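PDB 2D81: PHB depolymerase, which probably degrades the biopolyester polyhydroxybutyrate by hydrolysing its ester bonds, working through an alpha/beta hydrolase fold. Local coordinates for residues A[88-97]-A[109-120]; A[22-30]-A[40-50]. All coordinates share one frame; numbering follows the deposited sequence.

In the fold
Both contacts lie on one mixed sheet, where strands 92-98 and 39-43 are neighbours joined by backbone bonds such as the probable one between Val-42 N and Tyr-94 O. Each sets a helix nearly antiparallel to a strand of its own beta-alpha-beta unit. The centre of contact 2, where every touching residue is buried, is about 7 Å from the centre of the chain, that of contact 1 about 14 Å. Contact 1 is mostly methionine and aliphatic packing, reaching the surface at Lys-113 and a glycan; contact 2 relies on glycines, aromatic faces and bridging waters, with the Tyr-23 side chain about 4 Å from the bound ester. Gln-115 and Met-109 reach across to contact 2.

Contact 1: residues A[88-97]-A[109-120]; sequences LGQRKIYMWT and MNQLKAQLGNFD. With NAG (2-acetamido-2-deoxy-beta-D-glucopyranose), chain B.
In the beta-alpha-beta unit of strand 92-98, helix 106-116 and strand 125-130, the helix lies back over the first strand, with Ile-93 and Met-95 set against Met-109, Leu-112 and Leu-116. The axes of 92-97 and 109-116 approach to 9.3 Å and run 160° apart, the antiparallel course of a crossover in the alpha/beta hydrolase fold. Met-95 turns toward the helix: CG stands anti to the carbonyl carbon (chi1 -71°), and SD settles 3.8 Å from Lys-113 CA and meets Leu-112 CG. A bend at the last torsion brings CE beside CB and CG of Lys-113, whose extended chain then leads away from the strand. Met-109, folded at its second and third torsions, brings CE within 3.5 Å of Met-95 CB and next to Trp-96 O; its CG lies against Thr-97 CB. Nearer the start of the strand, Ile-93 CG2 touches Leu-116 CD1 at 4.0 Å, and the isoleucine side chain crosses that of Asp-120 at roughly a right angle, CD1 beside the aspartate CB and OD1. Phe-40 and Val-42 of strand 39-43 extend this apolar layer.

Lys-92 points elsewhere. Bent at three successive torsions, its chain passes the glycan with CD 3.2 Å from O5 of the sugar, while NZ hydrogen-bonds Trp-171 O and the charge makes a cation-pi contact with Trp-171. With an alanine here the chain passing the sugar is gone, and Trp-171 O would probably be left without the bond from NZ and the indole without its cation. Just ahead of the strand, Leu-88 and Phe-119 lie side by side, CD1 of the leucine 3.9 Å from CB of the phenylalanine, and the two segments draw together through a CA-H...O contact from Asp-120 CA to Leu-88 O, 3.5 Å long and 145° at the hydrogen.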
loop_
_atom_site.group_PDB
_atom_site.type_symbol
_atom_site.label_atom_id
_atom_site.label_comp_id
_atom_site.label_asym_id
_atom_site.label_seq_id
_atom_site.Cartn_x
_atom_site.Cartn_y
_atom_site.Cartn_z
ATOM N N LEU A 88 -11.617 10.218 7.533
ATOM C CA LEU A 88 -10.273 10.662 7.183
ATOM C C LEU A 88 -9.782 11.766 8.113
ATOM O O LEU A 88 -8.587 12.049 8.175
ATOM C CB LEU A 88 -10.236 11.144 5.732
ATOM C CG LEU A 88 -10.536 10.066 4.690
ATOM C CD1 LEU A 88 -10.602 10.700 3.308
ATOM C CD2 LEU A 88 -9.464 8.977 4.743
ATOM N N GLY A 89 -10.711 12.377 8.843
ATOM C CA GLY A 89 -10.345 13.425 9.776
ATOM C C GLY A 89 -9.702 12.885 11.039
ATOM O O GLY A 89 -9.164 13.650 11.841
ATOM N N GLN A 90 -9.760 11.567 11.216
ATOM C CA GLN A 90 -9.148 10.911 12.370
ATOM C C GLN A 90 -8.265 9.748 11.938
ATOM O O GLN A 90 -8.360 8.645 12.483
ATOM C CB GLN A 90 -10.222 10.397 13.329
ATOM C CG GLN A 90 -11.055 11.486 13.977
ATOM C CD GLN A 90 -11.971 10.945 15.054
ATOM O OE1 GLN A 90 -12.763 10.032 14.813
ATOM N NE2 GLN A 90 -11.870 11.509 16.253
ATOM N N ARG A 91 -7.416 9.999 10.950
ATOM C CA ARG A 91 -6.486 8.990 10.460
ATOM C C ARG A 91 -5.076 9.559 10.427
ATOM O O ARG A 91 -4.877 10.736 10.122
ATOM C CB ARG A 91 -6.889 8.544 9.052
ATOM C CG ARG A 91 -8.245 7.853 8.983
ATOM C CD ARG A 91 -8.181 6.443 9.551
ATOM N NE ARG A 91 -9.487 5.787 9.548
ATOM C CZ ARG A 91 -10.427 5.977 10.467
ATOM N NH1 ARG A 91 -11.586 5.337 10.373
ATOM N NH2 ARG A 91 -10.210 6.794 11.488
ATOM N N LYS A 92 -4.099 8.718 10.748
ATOM C CA LYS A 92 -2.699 9.073 10.560
ATOM C C LYS A 92 -2.333 8.776 9.113
ATOM O O LYS A 92 -2.511 7.653 8.639
ATOM C CB LYS A 92 -1.806 8.260 11.501
ATOM C CG LYS A 92 -2.137 8.425 12.977
ATOM C CD LYS A 92 -1.982 9.868 13.422
ATOM C CE LYS A 92 -0.524 10.297 13.422
ATOM N NZ LYS A 92 0.245 9.585 14.477
ATOM N N ILE A 93 -1.829 9.785 8.410
ATOM C CA ILE A 93 -1.496 9.627 7.001
ATOM C C ILE A 93 -0.042 9.992 6.762
ATOM O O ILE A 93 0.393 11.104 7.072
ATOM C CB ILE A 93 -2.401 10.510 6.113
ATOM C CG1 ILE A 93 -3.866 10.124 6.327
ATOM C CG2 ILE A 93 -2.024 10.340 4.641
ATOM C CD1 ILE A 93 -4.853 10.989 5.570
ATOM N N TYR A 94 0.706 9.032 6.228
ATOM C CA TYR A 94 2.117 9.209 5.915
ATOM C C TYR A 94 2.296 9.240 4.401
ATOM O O TYR A 94 1.737 8.410 3.691
ATOM C CB TYR A 94 2.934 8.055 6.503
ATOM C CG TYR A 94 4.382 8.049 6.061
ATOM C CD1 TYR A 94 5.341 8.804 6.731
ATOM C CD2 TYR A 94 4.783 7.310 4.948
ATOM C CE1 TYR A 94 6.666 8.823 6.304
ATOM C CE2 TYR A 94 6.102 7.324 4.511
ATOM C CZ TYR A 94 7.038 8.082 5.193
ATOM O OH TYR A 94 8.339 8.105 4.759
ATOM N N MET A 95 3.073 10.202 3.916
ATOM C CA MET A 95 3.341 10.328 2.486
ATOM C C MET A 95 4.822 10.578 2.234
ATOM O O MET A 95 5.464 11.328 2.969
ATOM C CB MET A 95 2.510 11.468 1.891
ATOM C CG MET A 95 1.026 11.154 1.813
ATOM S SD MET A 95 0.046 12.564 1.284
ATOM C CE MET A 95 -0.172 13.393 2.857
ATOM N N TRP A 96 5.362 9.942 1.198
ATOM C CA TRP A 96 6.782 10.054 0.875
ATOM C C TRP A 96 6.999 10.162 -0.623
ATOM O O TRP A 96 6.319 9.506 -1.410
ATOM C CB TRP A 96 7.554 8.832 1.390
ATOM C CG TRP A 96 9.019 8.854 1.028
ATOM C CD1 TRP A 96 10.026 9.470 1.719
ATOM C CD2 TRP A 96 9.632 8.265 -0.129
ATOM N NE1 TRP A 96 11.222 9.304 1.065
ATOM C CE2 TRP A 96 11.011 8.568 -0.072
ATOM C CE3 TRP A 96 9.148 7.512 -1.211
ATOM C CZ2 TRP A 96 11.916 8.141 -1.053
ATOM C CZ3 TRP A 96 10.051 7.089 -2.189
ATOM C CH2 TRP A 96 11.419 7.406 -2.101
ATOM N N THR A 97 7.960 10.989 -1.011
ATOM C CA THR A 97 8.428 11.002 -2.384
ATOM C C THR A 97 9.933 11.231 -2.413
ATOM O O THR A 97 10.491 11.886 -1.529
ATOM C CB THR A 97 7.733 12.108 -3.200
ATOM O OG1 THR A 97 8.192 12.058 -4.557
ATOM C CG2 THR A 97 8.037 13.477 -2.611
ATOM N N MET A 109 2.641 13.407 -6.095
ATOM C CA MET A 109 2.420 13.170 -4.674
ATOM C C MET A 109 1.885 14.404 -3.955
ATOM O O MET A 109 1.082 14.286 -3.030
ATOM C CB MET A 109 3.707 12.680 -4.003
ATOM C CG MET A 109 3.891 11.170 -4.064
ATOM S SD MET A 109 2.561 10.273 -3.197
ATOM C CE MET A 109 2.976 10.657 -1.486
ATOM N N ASN A 110 2.307 15.590 -4.384
ATOM C CA ASN A 110 1.819 16.814 -3.761
ATOM C C ASN A 110 0.319 16.996 -3.978
ATOM O O ASN A 110 -0.370 17.542 -3.118
ATOM C CB ASN A 110 2.557 18.037 -4.306
ATOM C CG ASN A 110 2.121 19.326 -3.629
ATOM O OD1 ASN A 110 2.400 19.550 -2.446
ATOM N ND2 ASN A 110 1.421 20.175 -4.371
ATOM N N GLN A 111 -0.183 16.550 -5.128
ATOM C CA GLN A 111 -1.615 16.639 -5.403
ATOM C C GLN A 111 -2.415 15.695 -4.508
ATOM O O GLN A 111 -3.538 16.009 -4.113
ATOM C CB GLN A 111 -1.915 16.320 -6.872
ATOM C CG GLN A 111 -1.467 17.384 -7.871
ATOM C CD GLN A 111 -2.153 18.720 -7.659
ATOM O OE1 GLN A 111 -1.783 19.488 -6.772
ATOM N NE2 GLN A 111 -3.170 19.000 -8.472
ATOM N N LEU A 112 -1.844 14.535 -4.195
ATOM C CA LEU A 112 -2.460 13.649 -3.214
ATOM C C LEU A 112 -2.541 14.344 -1.860
ATOM O O LEU A 112 -3.561 14.265 -1.174
ATOM C CB LEU A 112 -1.660 12.351 -3.076
ATOM C CG LEU A 112 -2.095 11.410 -1.943
ATOM C CD1 LEU A 112 -3.521 10.923 -2.168
ATOM C CD2 LEU A 112 -1.140 10.221 -1.896
ATOM N N LYS A 113 -1.464 15.023 -1.475
ATOM C CA LYS A 113 -1.451 15.759 -0.217
ATOM C C LYS A 113 -2.562 16.804 -0.217
ATOM O O LYS A 113 -3.314 16.925 0.747
ATOM C CB LYS A 113 -0.102 16.447 -0.016
ATOM C CG LYS A 113 -0.001 17.240 1.282
ATOM C CD LYS A 113 1.373 17.872 1.422
ATOM C CE LYS A 113 1.511 18.603 2.744
ATOM N NZ LYS A 113 2.825 19.292 2.844
ATOM N N ALA A 114 -2.661 17.554 -1.309
ATOM C CA ALA A 114 -3.649 18.622 -1.416
ATOM C C ALA A 114 -5.055 18.041 -1.360
ATOM O O ALA A 114 -5.948 18.590 -0.706
ATOM C CB ALA A 114 -3.452 19.381 -2.717
ATOM N N GLN A 115 -5.245 16.925 -2.054
ATOM C CA GLN A 115 -6.550 16.276 -2.106
ATOM C C GLN A 115 -6.997 15.822 -0.719
ATOM O O GLN A 115 -8.110 16.123 -0.291
ATOM C CB GLN A 115 -6.499 15.074 -3.048
ATOM C CG GLN A 115 -7.784 14.266 -3.087
ATOM C CD GLN A 115 -7.641 13.009 -3.914
ATOM O OE1 GLN A 115 -6.724 12.216 -3.699
ATOM N NE2 GLN A 115 -8.553 12.813 -4.862
ATOM N N LEU A 116 -6.129 15.094 -0.026
ATOM C CA LEU A 116 -6.451 14.595 1.308
ATOM C C LEU A 116 -6.572 15.738 2.310
ATOM O O LEU A 116 -7.261 15.613 3.318
ATOM C CB LEU A 116 -5.385 13.592 1.772
ATOM C CG LEU A 116 -5.345 12.292 0.964
ATOM C CD1 LEU A 116 -4.205 11.408 1.438
ATOM C CD2 LEU A 116 -6.676 11.572 1.106
ATOM N N GLY A 117 -5.911 16.854 2.020
ATOM C CA GLY A 117 -5.986 18.009 2.902
ATOM C C GLY A 117 -7.398 18.542 3.073
ATOM O O GLY A 117 -7.700 19.240 4.046
ATOM N N ASN A 118 -8.270 18.215 2.126
ATOM C CA ASN A 118 -9.672 18.605 2.211
ATOM C C ASN A 118 -10.400 17.859 3.320
ATOM O O ASN A 118 -11.460 18.298 3.775
ATOM C CB ASN A 118 -10.375 18.336 0.877
ATOM C CG ASN A 118 -9.976 19.320 -0.199
ATOM O OD1 ASN A 118 -10.459 20.451 -0.228
ATOM N ND2 ASN A 118 -9.083 18.901 -1.087
ATOM N N PHE A 119 -9.838 16.734 3.750
ATOM C CA PHE A 119 -10.550 15.828 4.650
ATOM C C PHE A 119 -9.783 15.466 5.917
ATOM O O PHE A 119 -10.386 15.035 6.900
ATOM C CB PHE A 119 -10.921 14.544 3.912
ATOM C CG PHE A 119 -11.596 14.783 2.595
ATOM C CD1 PHE A 119 -10.882 14.673 1.406
ATOM C CD2 PHE A 119 -12.936 15.151 2.544
ATOM C CE1 PHE A 119 -11.493 14.929 0.181
ATOM C CE2 PHE A 119 -13.559 15.410 1.322
ATOM C CZ PHE A 119 -12.835 15.299 0.139
ATOM N N ASP A 120 -8.462 15.627 5.898
ATOM C CA ASP A 120 -7.643 15.160 7.011
ATOM C C ASP A 120 -7.235 16.249 7.999
ATOM O O ASP A 120 -7.587 17.419 7.841
ATOM C CB ASP A 120 -6.397 14.428 6.482
ATOM C CG ASP A 120 -5.447 15.335 5.711
ATOM O OD1 ASP A 120 -4.678 14.799 4.884
ATOM O OD2 ASP A 120 -5.443 16.565 5.931
HETATM C C1 NAG B . -4.650 12.134 15.471
HETATM C C2 NAG B . -6.135 12.277 15.851
HETATM C C3 NAG B . -6.455 11.549 17.174
HETATM C C4 NAG B . -5.811 10.157 17.256
HETATM C C5 NAG B . -4.343 10.228 16.850
HETATM C C6 NAG B . -3.647 8.881 16.852
HETATM C C7 NAG B . -7.550 14.216 15.516
HETATM C C8 NAG B . -8.040 15.504 16.159
HETATM N N2 NAG B . -6.429 13.691 16.004
HETATM O O3 NAG B . -7.862 11.408 17.304
HETATM O O4 NAG B . -5.907 9.674 18.587
HETATM O O5 NAG B . -4.241 10.765 15.520
HETATM O O6 NAG B . -2.257 9.031 17.104
HETATM O O7 NAG B . -8.186 13.712 14.590
#

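Contact 2: residues A[22-30]-A[40-50]; sequences GYMAAQLGV and FGVFAGGPYDC
Helix 22-30 and strand 40-43 run 157° apart with axes only 7.1 Å from each other, a closeness allowed by glycine at Gly-22 and Gly-29. Gly-29 CA sits over the face of the Phe-40 ring, 4.0 Å from its centroid, in a CH-pi contact where a CB would clash. Roughly one turn earlier on the helix, Ala-26 brings its CB to Val-42 CG2. Beyond the strand the chain passes beneath Tyr-23: Gly-46 N lies over the centre of that ring, 3.2 Å above its plane, while Pro-47 O comes to the ring edge. Gly-46 is also too close to the tyrosine to carry a side chain. Tyr-23 OH is hydrogen-bonded to Cys-59 O, and Cys-50, disulfide-linked to Cys-59, brings its CB near the same ring. With CG anti to the backbone N (chi1 174°), Tyr-48 presents a face to Val-30, whose CG1 stands 3.9 Å from the ring centroid and almost on the normal; Gln-27 CA is at its edge. A water accepts from Asp-49 N and lies 2.7 Å from Gln-27 OE1, linking helix and turn. Tyr-23 stacks on Trp-287 of the ester pocket, and the arrangement is consistent with that of an alpha/beta hydrolase, in which the helix following the nucleophile elbow runs back antiparallel over the next strand of the sheet, here 39-43, beside the active site.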
loop_
_atom_site.group_PDB
_atom_site.type_symbol
_atom_site.label_atom_id
_atom_site.label_comp_id
_atom_site.label_asym_id
_atom_site.label_seq_id
_atom_site.Cartn_x
_atom_site.Cartn_y
_atom_site.Cartn_z
ATOM N N GLY A 22 1.134 2.252 -3.850
ATOM C CA GLY A 22 0.822 3.455 -3.100
ATOM C C GLY A 22 -0.526 4.019 -3.507
ATOM O O GLY A 22 -1.322 4.426 -2.661
ATOM N N TYR A 23 -0.784 4.050 -4.811
ATOM C CA TYR A 23 -2.106 4.413 -5.306
ATOM C C TYR A 23 -3.157 3.517 -4.655
ATOM O O TYR A 23 -4.151 4.007 -4.130
ATOM C CB TYR A 23 -2.160 4.272 -6.834
ATOM C CG TYR A 23 -1.798 5.538 -7.587
ATOM C CD1 TYR A 23 -2.685 6.611 -7.646
ATOM C CD2 TYR A 23 -0.574 5.662 -8.245
ATOM C CE1 TYR A 23 -2.369 7.778 -8.345
ATOM C CE2 TYR A 23 -0.243 6.832 -8.948
ATOM C CZ TYR A 23 -1.150 7.881 -8.992
ATOM O OH TYR A 23 -0.843 9.035 -9.684
ATOM N N MET A 24 -2.930 2.205 -4.685
ATOM C CA MET A 24 -3.867 1.249 -4.095
ATOM C C MET A 24 -4.022 1.449 -2.586
ATOM O O MET A 24 -5.126 1.353 -2.057
ATOM C CB MET A 24 -3.414 -0.190 -4.396
ATOM C CG MET A 24 -4.314 -1.294 -3.829
ATOM S SD MET A 24 -6.055 -1.186 -4.321
ATOM C CE MET A 24 -5.994 -1.848 -5.993
ATOM N N ALA A 25 -2.924 1.733 -1.890
ATOM C CA ALA A 25 -3.001 1.978 -0.452
ATOM C C ALA A 25 -3.952 3.135 -0.162
ATOM O O ALA A 25 -4.783 3.056 0.743
ATOM C CB ALA A 25 -1.614 2.281 0.111
ATOM N N ALA A 26 -3.832 4.210 -0.933
ATOM C CA ALA A 26 -4.734 5.348 -0.776
ATOM C C ALA A 26 -6.165 4.977 -1.158
ATOM O O ALA A 26 -7.117 5.439 -0.532
ATOM C CB ALA A 26 -4.253 6.525 -1.621
ATOM N N GLN A 27 -6.321 4.140 -2.180
ATOM C CA GLN A 27 -7.657 3.686 -2.553
ATOM C C GLN A 27 -8.307 2.915 -1.410
ATOM O O GLN A 27 -9.476 3.137 -1.099
ATOM C CB GLN A 27 -7.603 2.829 -3.825
ATOM C CG GLN A 27 -7.312 3.662 -5.069
ATOM C CD GLN A 27 -7.230 2.856 -6.353
ATOM O OE1 GLN A 27 -7.105 3.425 -7.438
ATOM N NE2 GLN A 27 -7.286 1.533 -6.242
ATOM N N LEU A 28 -7.548 2.023 -0.780
ATOM C CA LEU A 28 -8.032 1.304 0.398
ATOM C C LEU A 28 -8.262 2.233 1.589
ATOM O O LEU A 28 -9.271 2.123 2.290
ATOM C CB LEU A 28 -7.041 0.206 0.789
ATOM C CG LEU A 28 -6.979 -0.999 -0.150
ATOM C CD1 LEU A 28 -5.665 -1.749 0.042
ATOM C CD2 LEU A 28 -8.172 -1.911 0.122
ATOM N N GLY A 29 -7.321 3.146 1.813
ATOM C CA GLY A 29 -7.419 4.065 2.934
ATOM C C GLY A 29 -8.627 4.982 2.849
ATOM O O GLY A 29 -9.140 5.441 3.870
ATOM N N VAL A 30 -9.084 5.247 1.629
ATOM C CA VAL A 30 -10.264 6.078 1.415
ATOM C C VAL A 30 -11.546 5.247 1.338
ATOM O O VAL A 30 -12.474 5.448 2.127
ATOM C CB VAL A 30 -10.120 6.920 0.121
ATOM C CG1 VAL A 30 -11.421 7.649 -0.187
ATOM C CG2 VAL A 30 -8.974 7.915 0.281
ATOM N N PHE A 40 -2.999 5.258 6.885
ATOM C CA PHE A 40 -2.291 4.638 5.773
ATOM C C PHE A 40 -1.070 5.429 5.324
ATOM O O PHE A 40 -0.892 6.589 5.703
ATOM C CB PHE A 40 -3.238 4.429 4.582
ATOM C CG PHE A 40 -3.938 5.681 4.125
ATOM C CD1 PHE A 40 -5.081 6.138 4.777
ATOM C CD2 PHE A 40 -3.462 6.395 3.028
ATOM C CE1 PHE A 40 -5.742 7.286 4.340
ATOM C CE2 PHE A 40 -4.115 7.544 2.584
ATOM C CZ PHE A 40 -5.257 7.990 3.240
ATOM N N GLY A 41 -0.227 4.780 4.523
ATOM C CA GLY A 41 0.979 5.415 4.019
ATOM C C GLY A 41 1.115 5.223 2.519
ATOM O O GLY A 41 0.757 4.175 1.978
ATOM N N VAL A 42 1.635 6.238 1.839
ATOM C CA VAL A 42 1.802 6.177 0.394
ATOM C C VAL A 42 3.223 6.577 0.008
ATOM O O VAL A 42 3.656 7.696 0.291
ATOM C CB VAL A 42 0.803 7.119 -0.323
ATOM C CG1 VAL A 42 0.997 7.038 -1.838
ATOM C CG2 VAL A 42 -0.623 6.746 0.054
ATOM N N PHE A 43 3.948 5.655 -0.623
ATOM C CA PHE A 43 5.273 5.944 -1.165
ATOM C C PHE A 43 5.178 6.130 -2.678
ATOM O O PHE A 43 4.922 5.172 -3.409
ATOM C CB PHE A 43 6.256 4.798 -0.886
ATOM C CG PHE A 43 6.501 4.527 0.578
ATOM C CD1 PHE A 43 5.662 3.676 1.293
ATOM C CD2 PHE A 43 7.595 5.090 1.227
ATOM C CE1 PHE A 43 5.912 3.387 2.635
ATOM C CE2 PHE A 43 7.855 4.810 2.573
ATOM C CZ PHE A 43 7.013 3.956 3.274
ATOM N N ALA A 44 5.384 7.361 -3.138
ATOM C CA ALA A 44 5.468 7.646 -4.568
ATOM C C ALA A 44 4.236 7.133 -5.307
ATOM O O ALA A 44 4.349 6.467 -6.338
ATOM C CB ALA A 44 6.738 7.016 -5.153
ATOM N N GLY A 45 3.065 7.445 -4.761
ATOM C CA GLY A 45 1.814 7.179 -5.450
ATOM C C GLY A 45 1.150 8.488 -5.847
ATOM O O GLY A 45 1.835 9.463 -6.142
ATOM N N GLY A 46 -0.181 8.522 -5.846
ATOM C CA GLY A 46 -0.874 9.721 -6.281
ATOM C C GLY A 46 -2.312 9.819 -5.804
ATOM O O GLY A 46 -2.787 8.959 -5.058
ATOM N N PRO A 47 -3.039 10.859 -6.244
ATOM C CA PRO A 47 -4.436 11.113 -5.878
ATOM C C PRO A 47 -5.389 9.923 -5.981
ATOM O O PRO A 47 -5.353 9.149 -6.940
ATOM C CB PRO A 47 -4.833 12.249 -6.817
ATOM C CG PRO A 47 -3.551 13.003 -6.976
ATOM C CD PRO A 47 -2.561 11.881 -7.194
ATOM N N TYR A 48 -6.246 9.794 -4.975
ATOM C CA TYR A 48 -7.390 8.901 -5.050
ATOM C C TYR A 48 -8.243 9.238 -6.279
ATOM O O TYR A 48 -8.665 10.380 -6.448
ATOM C CB TYR A 48 -8.238 9.045 -3.788
ATOM C CG TYR A 48 -9.525 8.265 -3.855
ATOM C CD1 TYR A 48 -9.545 6.889 -3.613
ATOM C CD2 TYR A 48 -10.714 8.889 -4.224
ATOM C CE1 TYR A 48 -10.719 6.156 -3.739
ATOM C CE2 TYR A 48 -11.894 8.166 -4.356
ATOM C CZ TYR A 48 -11.889 6.803 -4.116
ATOM O OH TYR A 48 -13.046 6.087 -4.282
ATOM N N ASP A 49 -8.486 8.236 -7.123
ATOM C CA ASP A 49 -9.340 8.369 -8.310
ATOM C C ASP A 49 -8.653 9.198 -9.395
ATOM O O ASP A 49 -9.308 9.712 -10.300
ATOM C CB ASP A 49 -10.688 9.016 -7.939
ATOM C CG ASP A 49 -11.817 8.637 -8.902
ATOM O OD1 ASP A 49 -12.513 9.545 -9.406
ATOM O OD2 ASP A 49 -12.023 7.430 -9.139
ATOM N N CYS A 50 -7.329 9.308 -9.312
ATOM C CA CYS A 50 -6.578 10.167 -10.229
ATOM C C CYS A 50 -6.888 9.858 -11.693
ATOM O O CYS A 50 -7.083 10.766 -12.501
ATOM C CB CYS A 50 -5.068 10.022 -9.994
ATOM S SG CYS A 50 -4.108 11.371 -10.770
HETATM O O HOH W 1 -4.966 6.682 -5.118
HETATM O O HOH W 2 -6.719 6.100 -7.334
#